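Local coordinates for 3-oxo-tetronate kinase (Cupriavidus necator, PDB 5DMH), which catalyses the ATP-dependent phosphorylation of 3-oxo-tetronate to 3-oxo-tetronate 4-phosphate, as a member of the four-carbon acid sugar kinase family, at residues V289-S294 against T375-L380; G301-W306 against Y345-P350. All coordinates share one frame; numbering follows the deposited sequence.

Contact 1 of 2, residues V289-S294 against T375-L380; sequences VVLAGS and TVAAGL. With ADP (adenosine-5'-diphosphate), chain C.
Strand 288-292 of the nucleotide-binding C-terminal domain packs against helix 362-382 through V289 and L291, which face L380, A377 and V376. Over these segments the two axes run nearly antiparallel, at 164°, and approach to 10.0 Å. L291 divides its two methyls between successive helix residues: CD1 lies 3.6 Å from CB of A377, and CD2 meets CG1 of V376 more loosely at 4.0 Å. Its CG stands anti to the carbonyl carbon (chi1 -57°), and chi2 of 175° puts CD1 anti to CA, pointing on to A377. One turn further along, CD1 of L380 packs against the isopropyl group of V289, nearest to CG2 (3.6 Å) and CB (3.7 Å), with CG1 a little farther off. No hydrogen bond crosses, as expected for a helix laid on the face of a sheet: the backbone of V289 and L291 bonds instead to strand 387-391. V399 of helix 393-403 packs on both L291 of the strand and A377 of the helix, and L332 of helix 327-336 packs on L380. Past the strand's end the chain reaches ADP, and S294 OG donates a hydrogen bond to O2B of the beta-phosphate at 2.6 Å.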
loop_
_atom_site.group_PDB
_atom_site.type_symbol
_atom_site.label_atom_id
_atom_site.label_comp_id
_atom_site.label_asym_id
_atom_site.label_seq_id
_atom_site.Cartn_x
_atom_site.Cartn_y
_atom_site.Cartn_z
ATOM N N VAL A 289 3.239 16.409 12.556
ATOM C CA VAL A 289 2.360 15.583 13.366
ATOM C C VAL A 289 2.514 14.111 12.944
ATOM O O VAL A 289 2.869 13.820 11.794
ATOM C CB VAL A 289 0.883 16.030 13.212
ATOM C CG1 VAL A 289 0.413 15.791 11.762
ATOM C CG2 VAL A 289 -0.007 15.269 14.212
ATOM N N VAL A 290 2.227 13.195 13.875
ATOM C CA VAL A 290 2.188 11.759 13.610
ATOM C C VAL A 290 0.789 11.286 13.970
ATOM O O VAL A 290 0.314 11.604 15.042
ATOM C CB VAL A 290 3.216 10.983 14.435
ATOM C CG1 VAL A 290 3.297 9.537 13.994
ATOM C CG2 VAL A 290 4.585 11.642 14.320
ATOM N N LEU A 291 0.131 10.637 13.008
ATOM C CA LEU A 291 -1.234 10.142 13.136
ATOM C C LEU A 291 -1.219 8.633 12.963
ATOM O O LEU A 291 -0.949 8.119 11.849
ATOM C CB LEU A 291 -2.119 10.800 12.087
ATOM C CG LEU A 291 -2.159 12.326 12.094
ATOM C CD1 LEU A 291 -2.987 12.859 10.934
ATOM C CD2 LEU A 291 -2.700 12.827 13.438
ATOM N N ALA A 292 -1.519 7.908 14.036
ATOM C CA ALA A 292 -1.356 6.454 14.013
ATOM C C ALA A 292 -2.675 5.729 14.216
ATOM O O ALA A 292 -3.273 5.795 15.284
ATOM C CB ALA A 292 -0.338 6.014 15.048
ATOM N N GLY A 293 -3.135 5.070 13.158
ATOM C CA GLY A 293 -4.340 4.279 13.194
ATOM C C GLY A 293 -4.120 2.789 12.979
ATOM O O GLY A 293 -5.050 2.016 13.119
ATOM N N SER A 294 -2.899 2.390 12.636
ATOM C CA SER A 294 -2.528 0.975 12.595
ATOM C C SER A 294 -2.493 0.363 14.001
ATOM O O SER A 294 -2.052 1.006 14.942
ATOM C CB SER A 294 -1.156 0.846 11.930
ATOM O OG SER A 294 -0.685 -0.516 11.895
ATOM N N THR A 375 -10.039 14.016 10.494
ATOM C CA THR A 375 -10.461 15.341 10.981
ATOM C C THR A 375 -9.283 16.105 11.631
ATOM O O THR A 375 -9.050 17.294 11.360
ATOM C CB THR A 375 -11.592 15.209 12.001
ATOM O OG1 THR A 375 -12.743 14.675 11.363
ATOM C CG2 THR A 375 -11.915 16.586 12.650
ATOM N N VAL A 376 -8.512 15.412 12.456
ATOM C CA VAL A 376 -7.344 16.037 13.061
ATOM C C VAL A 376 -6.391 16.516 11.957
ATOM O O VAL A 376 -5.953 17.648 11.970
ATOM C CB VAL A 376 -6.614 15.119 14.016
ATOM C CG1 VAL A 376 -5.294 15.738 14.428
ATOM C CG2 VAL A 376 -7.494 14.835 15.237
ATOM N N ALA A 377 -6.126 15.679 10.959
ATOM C CA ALA A 377 -5.275 16.126 9.862
ATOM C C ALA A 377 -5.810 17.371 9.129
ATOM O O ALA A 377 -5.068 18.316 8.839
ATOM C CB ALA A 377 -5.060 14.990 8.889
ATOM N N ALA A 378 -7.095 17.372 8.809
ATOM C CA ALA A 378 -7.691 18.515 8.109
ATOM C C ALA A 378 -7.579 19.791 8.947
ATOM O O ALA A 378 -7.240 20.855 8.437
ATOM C CB ALA A 378 -9.140 18.239 7.759
ATOM N N GLY A 379 -7.852 19.661 10.236
ATOM C CA GLY A 379 -7.747 20.779 11.166
ATOM C C GLY A 379 -6.340 21.338 11.242
ATOM O O GLY A 379 -6.136 22.558 11.278
ATOM N N LEU A 380 -5.365 20.442 11.227
ATOM C CA LEU A 380 -3.958 20.830 11.353
ATOM C C LEU A 380 -3.475 21.499 10.059
ATOM O O LEU A 380 -2.753 22.503 10.108
ATOM C CB LEU A 380 -3.098 19.621 11.758
ATOM C CG LEU A 380 -3.248 19.102 13.200
ATOM C CD1 LEU A 380 -2.366 17.884 13.441
ATOM C CD2 LEU A 380 -2.937 20.173 14.244
HETATM P PB ADP C . -2.526 -1.403 8.701
HETATM O O1B ADP C . -1.630 -0.645 7.727
HETATM O O2B ADP C . -1.763 -1.810 9.950
HETATM O O3B ADP C . -3.310 -2.534 8.053
HETATM P PA ADP C . -4.888 0.326 8.673
HETATM O O1A ADP C . -4.940 1.754 9.050
HETATM O O2A ADP C . -5.010 -0.119 7.255
HETATM O O3A ADP C . -3.539 -0.298 9.338
HETATM O "O5'" ADP C . -6.045 -0.503 9.412
HETATM C "C5'" ADP C . -6.215 -0.463 10.822
HETATM C "C4'" ADP C . -7.708 -0.422 11.134
HETATM O "O4'" ADP C . -7.913 -0.734 12.502
HETATM C "C3'" ADP C . -8.296 0.964 10.903
HETATM O "O3'" ADP C . -9.644 0.879 10.401
HETATM C "C2'" ADP C . -8.276 1.546 12.281
HETATM O "O2'" ADP C . -9.132 2.661 12.418
HETATM C "C1'" ADP C . -8.644 0.331 13.099
HETATM N N9 ADP C . -8.254 0.526 14.491
HETATM C C8 ADP C . -7.109 1.086 14.950
HETATM N N7 ADP C . -7.104 1.134 16.291
HETATM C C5 ADP C . -8.279 0.595 16.693
HETATM C C6 ADP C . -8.920 0.366 17.988
HETATM N N6 ADP C . -8.235 0.712 19.097
HETATM N N1 ADP C . -10.130 -0.225 18.001
HETATM C C2 ADP C . -10.773 -0.582 16.869
HETATM N N3 ADP C . -10.266 -0.388 15.630
HETATM C C4 ADP C . -9.040 0.203 15.505
#

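Contact 2 of 2, residues G301-W306 against Y345-P350; sequences GQVARW and YATSSP. With ADP (adenosine-5'-diphosphate), chain C.
V303, on helix 297-308, reaches Y345 and T347 with its two methyls. Its CB points toward the 345-350 segment, and there the side chain forks. CG1, anti to the backbone N (chi1 165°), comes down over one face of the Y345 ring, 3.9 Å from the centroid and only 14° off the ring normal, which meets the geometry of a CH-pi contact; the methyl leans toward the CD2-CE2 side, with CE2 at 3.8 Å. CG2 takes the other branch and meets T347 tip to tip, 3.8 Å from OG1 and 3.9 Å from CB. That approach to OG1 is packing alone, since the hydroxyl is hydrogen-bonded to the backbone O of S294. A292 of strand 288-292 and L307 of V303's own helix also touch the tyrosine side chain. On the ligand side, the O of A346 accepts a hydrogen bond from N6 of ADP at 3.3 Å, with an N-H...O angle of 162°. The same carbonyl receives a bond from S348 OG at 2.7 Å, the donor tilted out of the carbonyl plane, and R315 NH2 is a further partner of that hydroxyl. A backbone carbonyl reading the amino group of adenine, on a loop that follows a strand of the sheet, marks this as the adenine end of the kinase's nucleotide site.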
loop_
_atom_site.group_PDB
_atom_site.type_symbol
_atom_site.label_atom_id
_atom_site.label_comp_id
_atom_site.label_asym_id
_atom_site.label_seq_id
_atom_site.Cartn_x
_atom_site.Cartn_y
_atom_site.Cartn_z
ATOM N N GLY A 301 5.073 -0.808 18.600
ATOM C CA GLY A 301 6.438 -0.580 18.995
ATOM C C GLY A 301 6.908 0.836 18.717
ATOM O O GLY A 301 7.681 1.408 19.499
ATOM N N GLN A 302 6.404 1.425 17.634
ATOM C CA GLN A 302 6.752 2.810 17.260
ATOM C C GLN A 302 6.143 3.829 18.208
ATOM O O GLN A 302 6.792 4.805 18.571
ATOM C CB GLN A 302 6.353 3.097 15.800
ATOM C CG GLN A 302 7.302 2.412 14.814
ATOM C CD GLN A 302 6.673 1.946 13.520
ATOM O OE1 GLN A 302 5.463 2.068 13.290
ATOM N NE2 GLN A 302 7.507 1.330 12.676
ATOM N N VAL A 303 4.912 3.567 18.627
ATOM C CA VAL A 303 4.224 4.388 19.623
ATOM C C VAL A 303 4.938 4.282 20.980
ATOM O O VAL A 303 5.195 5.284 21.661
ATOM C CB VAL A 303 2.754 3.933 19.729
ATOM C CG1 VAL A 303 2.090 4.476 20.981
ATOM C CG2 VAL A 303 1.970 4.310 18.450
ATOM N N ALA A 304 5.301 3.064 21.368
ATOM C CA ALA A 304 5.977 2.869 22.664
ATOM C C ALA A 304 7.315 3.608 22.702
ATOM O O ALA A 304 7.706 4.184 23.722
ATOM C CB ALA A 304 6.164 1.411 22.917
ATOM N N ARG A 305 8.037 3.571 21.591
ATOM C CA ARG A 305 9.324 4.252 21.513
ATOM C C ARG A 305 9.123 5.765 21.692
ATOM O O ARG A 305 9.836 6.411 22.450
ATOM C CB ARG A 305 9.970 3.951 20.170
ATOM C CG ARG A 305 11.292 4.622 19.937
ATOM C CD ARG A 305 12.281 4.340 21.047
ATOM N NE ARG A 305 13.613 4.801 20.677
ATOM C CZ ARG A 305 14.584 5.101 21.536
ATOM N NH1 ARG A 305 14.402 4.994 22.850
ATOM N NH2 ARG A 305 15.750 5.518 21.070
ATOM N N TRP A 306 8.146 6.312 20.983
ATOM C CA TRP A 306 7.799 7.731 21.100
ATOM C C TRP A 306 7.556 8.105 22.555
ATOM O O TRP A 306 8.107 9.092 23.039
ATOM C CB TRP A 306 6.565 8.011 20.227
ATOM C CG TRP A 306 6.135 9.445 20.143
ATOM C CD1 TRP A 306 5.295 10.092 20.994
ATOM C CD2 TRP A 306 6.493 10.405 19.122
ATOM N NE1 TRP A 306 5.111 11.390 20.580
ATOM C CE2 TRP A 306 5.819 11.603 19.425
ATOM C CE3 TRP A 306 7.305 10.358 17.979
ATOM C CZ2 TRP A 306 5.960 12.754 18.651
ATOM C CZ3 TRP A 306 7.449 11.503 17.217
ATOM C CH2 TRP A 306 6.757 12.678 17.543
ATOM N N TYR A 345 -2.887 8.849 18.482
ATOM C CA TYR A 345 -2.869 7.417 18.185
ATOM C C TYR A 345 -4.034 6.664 18.766
ATOM O O TYR A 345 -4.479 6.948 19.863
ATOM C CB TYR A 345 -1.554 6.756 18.661
ATOM C CG TYR A 345 -1.375 6.602 20.170
ATOM C CD1 TYR A 345 -0.955 7.669 20.939
ATOM C CD2 TYR A 345 -1.640 5.400 20.809
ATOM C CE1 TYR A 345 -0.769 7.550 22.308
ATOM C CE2 TYR A 345 -1.478 5.267 22.179
ATOM C CZ TYR A 345 -1.050 6.349 22.922
ATOM O OH TYR A 345 -0.864 6.225 24.272
ATOM N N ALA A 346 -4.532 5.706 17.999
ATOM C CA ALA A 346 -5.528 4.765 18.477
ATOM C C ALA A 346 -4.888 3.402 18.692
ATOM O O ALA A 346 -5.501 2.499 19.261
ATOM C CB ALA A 346 -6.652 4.662 17.485
ATOM N N THR A 347 -3.665 3.261 18.186
ATOM C CA THR A 347 -2.856 2.043 18.312
ATOM C C THR A 347 -2.998 1.352 19.656
ATOM O O THR A 347 -2.759 1.958 20.702
ATOM C CB THR A 347 -1.390 2.389 18.034
ATOM O OG1 THR A 347 -1.321 3.177 16.837
ATOM C CG2 THR A 347 -0.525 1.132 17.880
ATOM N N SER A 348 -3.399 0.080 19.621
ATOM C CA SER A 348 -3.761 -0.695 20.814
ATOM C C SER A 348 -3.388 -2.181 20.643
ATOM O O SER A 348 -3.157 -2.634 19.530
ATOM C CB SER A 348 -5.273 -0.645 21.058
ATOM O OG SER A 348 -5.748 0.680 21.253
ATOM N N SER A 349 -3.409 -2.938 21.740
ATOM C CA SER A 349 -3.144 -4.369 21.668
ATOM C C SER A 349 -4.318 -5.104 21.025
ATOM O O SER A 349 -5.422 -4.600 21.007
ATOM C CB SER A 349 -2.897 -4.947 23.047
ATOM O OG SER A 349 -4.066 -4.927 23.845
ATOM N N PRO A 350 -4.089 -6.331 20.551
ATOM C CA PRO A 350 -5.170 -7.124 19.945
ATOM C C PRO A 350 -6.343 -7.359 20.901
ATOM O O PRO A 350 -7.521 -7.323 20.517
ATOM C CB PRO A 350 -4.460 -8.430 19.570
ATOM C CG PRO A 350 -3.037 -7.973 19.297
ATOM C CD PRO A 350 -2.771 -6.956 20.370
HETATM P PB ADP C . -2.526 -1.403 8.701
HETATM O O1B ADP C . -1.630 -0.645 7.727
HETATM O O2B ADP C . -1.763 -1.810 9.950
HETATM O O3B ADP C . -3.310 -2.534 8.053
HETATM P PA ADP C . -4.888 0.326 8.673
HETATM O O1A ADP C . -4.940 1.754 9.050
HETATM O O2A ADP C . -5.010 -0.119 7.255
HETATM O O3A ADP C . -3.539 -0.298 9.338
HETATM O "O5'" ADP C . -6.045 -0.503 9.412
HETATM C "C5'" ADP C . -6.215 -0.463 10.822
HETATM C "C4'" ADP C . -7.708 -0.422 11.134
HETATM O "O4'" ADP C . -7.913 -0.734 12.502
HETATM C "C3'" ADP C . -8.296 0.964 10.903
HETATM O "O3'" ADP C . -9.644 0.879 10.401
HETATM C "C2'" ADP C . -8.276 1.546 12.281
HETATM O "O2'" ADP C . -9.132 2.661 12.418
HETATM C "C1'" ADP C . -8.644 0.331 13.099
HETATM N N9 ADP C . -8.254 0.526 14.491
HETATM C C8 ADP C . -7.109 1.086 14.950
HETATM N N7 ADP C . -7.104 1.134 16.291
HETATM C C5 ADP C . -8.279 0.595 16.693
HETATM C C6 ADP C . -8.920 0.366 17.988
HETATM N N6 ADP C . -8.235 0.712 19.097
HETATM N N1 ADP C . -10.130 -0.225 18.001
HETATM C C2 ADP C . -10.773 -0.582 16.869
HETATM N N3 ADP C . -10.266 -0.388 15.630
HETATM C C4 ADP C . -9.040 0.203 15.505
#

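Both contacts are buried and apolar, with no hydrogen bond crossing between the two segments of either one, and both lie in the nucleotide-binding C-terminal domain. Contact 1 is the wider, burying 166 Å² against 134 Å², and spreads over three aliphatic pairs; contact 2 rests on one valine and adds an aromatic face. They share strand 288-292, which enters contact 1 directly and flanks contact 2. A backbone hydrogen bond joins them, A292 O to A346 N at 3.0 Å, in addition to the one that T347 makes with the 289-294 segment. Each also leads to ADP by a different end, 289-294 to the beta-phosphate and 345-350 to the adenine.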